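Local coordinates for surface glycan binding protein B (Bacteroides ovatus, PDB 6E57), which binds mixed-linkage beta-glucan, probably at the cell surface, and so helps this gut symbiont use cereal glucans, at residues Ala61-Ala66 and Trp79-Gln84. Residues are numbered along the deposited sequence; the frame is centred on the assembly and turned at random.
Sequences ANLSIA and WFIDGQ
Leu63 and Ile81 meet methyl to methyl across the core of the N-terminal domain, CD2 of Leu63 lying 4.3 Å from CD1 of Ile81. Leu63 reaches inward with CG anti to its backbone N (chi1 173°), whereas the ethyl arm of Ile81 is bent at its second torsion (chi2 -71°). Two residues along each strand, Ile65 faces Trp79. The indole extends into the core, and the outer corner of its six-membered ring does the touching: CH2 of Trp79 is 4.4 Å from the branch methyl CG2 of Ile65 and 4.1 Å from Ile65 O, which approaches the ring obliquely. The other end of the indole is tethered by a hydrogen bond from NE1 to the carbonyl of Asp93. With CA atoms 10.8 Å apart for Ile65 and Trp79, the strands belong to facing sheets that meet here mainly through apolar side-chain packing. Ile96 and Leu107 fill in around these side chains from the two sheets. Beyond Ile81 the chain reverses in a type I' turn closed by Gln84 N to Ile81 O (3.1 Å), with Ile81 N donating back to Gln84 O as in a two-residue beta hairpin; Asp82 on this turn forms a salt bridge with Arg199, linking it to strand 196-203. Such end-on meeting of aliphatic and tryptophan side chains from two facing sheets is characteristic of a beta-sandwich core, here probably an immunoglobulin-like domain, far from the glycan pocket of Trp322 and Trp372.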
loop_
_atom_site.group_PDB
_atom_site.type_symbol
_atom_site.label_atom_id
_atom_site.label_comp_id
_atom_site.label_asym_id
_atom_site.label_seq_id
_atom_site.Cartn_x
_atom_site.Cartn_y
_atom_site.Cartn_z
ATOM N N ALA A 61 11.485 -26.260 3.095
ATOM C CA ALA A 61 12.534 -26.240 4.122
ATOM C C ALA A 61 11.920 -25.920 5.492
ATOM O O ALA A 61 10.778 -25.470 5.584
ATOM C CB ALA A 61 13.600 -25.240 3.753
ATOM N N ASN A 62 12.702 -26.158 6.548
ATOM C CA ASN A 62 12.270 -25.954 7.929
ATOM C C ASN A 62 13.061 -24.795 8.551
ATOM O O ASN A 62 14.230 -24.584 8.227
ATOM C CB ASN A 62 12.416 -27.234 8.757
ATOM C CG ASN A 62 11.260 -28.197 8.574
ATOM O OD1 ASN A 62 10.503 -28.095 7.611
ATOM N ND2 ASN A 62 11.111 -29.131 9.496
ATOM N N LEU A 63 12.393 -24.054 9.444
ATOM C CA LEU A 63 13.009 -22.987 10.226
ATOM C C LEU A 63 14.003 -23.615 11.207
ATOM O O LEU A 63 13.597 -24.326 12.126
ATOM C CB LEU A 63 11.922 -22.206 10.971
ATOM C CG LEU A 63 12.429 -21.166 11.970
ATOM C CD1 LEU A 63 13.333 -20.151 11.285
ATOM C CD2 LEU A 63 11.270 -20.468 12.667
ATOM N N SER A 64 15.294 -23.333 10.991
ATOM C CA SER A 64 16.394 -23.951 11.728
ATOM C C SER A 64 17.292 -22.862 12.324
ATOM O O SER A 64 18.055 -22.220 11.601
ATOM C CB SER A 64 17.173 -24.883 10.831
ATOM O OG SER A 64 18.319 -25.397 11.495
ATOM N N ILE A 65 17.173 -22.661 13.641
ATOM C CA ILE A 65 18.009 -21.729 14.402
ATOM C C ILE A 65 18.546 -22.470 15.632
ATOM O O ILE A 65 17.771 -23.090 16.363
ATOM C CB ILE A 65 17.221 -20.463 14.801
ATOM C CG1 ILE A 65 16.515 -19.821 13.604
ATOM C CG2 ILE A 65 18.123 -19.467 15.518
ATOM C CD1 ILE A 65 15.678 -18.613 13.955
ATOM N N ALA A 66 19.867 -22.386 15.846
ATOM C CA ALA A 66 20.568 -23.045 16.961
ATOM C C ALA A 66 21.273 -21.993 17.826
ATOM O O ALA A 66 22.188 -21.319 17.357
ATOM C CB ALA A 66 21.552 -24.053 16.421
ATOM N N TRP A 79 9.980 -20.304 22.487
ATOM C CA TRP A 79 9.804 -19.769 21.148
ATOM C C TRP A 79 8.330 -19.397 20.937
ATOM O O TRP A 79 7.433 -20.114 21.385
ATOM C CB TRP A 79 10.296 -20.776 20.099
ATOM C CG TRP A 79 11.676 -21.301 20.349
ATOM C CD1 TRP A 79 12.037 -22.262 21.250
ATOM C CD2 TRP A 79 12.887 -20.911 19.678
ATOM N NE1 TRP A 79 13.384 -22.491 21.190
ATOM C CE2 TRP A 79 13.934 -21.677 20.235
ATOM C CE3 TRP A 79 13.192 -19.992 18.670
ATOM C CZ2 TRP A 79 15.257 -21.550 19.816
ATOM C CZ3 TRP A 79 14.499 -19.868 18.254
ATOM C CH2 TRP A 79 15.516 -20.636 18.822
ATOM N N PHE A 80 8.103 -18.269 20.251
ATOM C CA PHE A 80 6.767 -17.775 19.944
ATOM C C PHE A 80 6.675 -17.421 18.453
ATOM O O PHE A 80 7.455 -16.609 17.961
ATOM C CB PHE A 80 6.437 -16.551 20.802
ATOM C CG PHE A 80 6.387 -16.799 22.288
ATOM C CD1 PHE A 80 7.552 -16.860 23.038
ATOM C CD2 PHE A 80 5.174 -16.945 22.944
ATOM C CE1 PHE A 80 7.504 -17.076 24.407
ATOM C CE2 PHE A 80 5.129 -17.161 24.313
ATOM C CZ PHE A 80 6.293 -17.229 25.042
ATOM N N ILE A 81 5.714 -18.042 17.756
ATOM C CA ILE A 81 5.355 -17.698 16.374
ATOM C C ILE A 81 4.031 -16.918 16.407
ATOM O O ILE A 81 3.006 -17.447 16.847
ATOM C CB ILE A 81 5.258 -18.960 15.488
ATOM C CG1 ILE A 81 6.563 -19.766 15.473
ATOM C CG2 ILE A 81 4.809 -18.599 14.080
ATOM C CD1 ILE A 81 7.699 -19.105 14.724
ATOM N N ASP A 82 4.076 -15.661 15.946
ATOM C CA ASP A 82 2.943 -14.722 15.963
ATOM C C ASP A 82 2.323 -14.673 17.366
ATOM O O ASP A 82 1.104 -14.724 17.513
ATOM C CB ASP A 82 1.894 -15.087 14.906
ATOM C CG ASP A 82 2.336 -14.863 13.469
ATOM O OD1 ASP A 82 3.330 -14.134 13.257
ATOM O OD2 ASP A 82 1.677 -15.419 12.569
ATOM N N GLY A 83 3.175 -14.590 18.395
ATOM C CA GLY A 83 2.724 -14.410 19.776
ATOM C C GLY A 83 2.336 -15.709 20.474
ATOM O O GLY A 83 2.231 -15.727 21.695
ATOM N N GLN A 84 2.119 -16.790 19.711
ATOM C CA GLN A 84 1.693 -18.093 20.244
ATOM C C GLN A 84 2.930 -18.941 20.567
ATOM O O GLN A 84 3.806 -19.114 19.722
ATOM C CB GLN A 84 0.789 -18.802 19.231
ATOM C CG GLN A 84 0.436 -20.242 19.595
ATOM C CD GLN A 84 -0.355 -20.358 20.876
ATOM O OE1 GLN A 84 -1.104 -19.459 21.251
ATOM N NE2 GLN A 84 -0.200 -21.483 21.558
#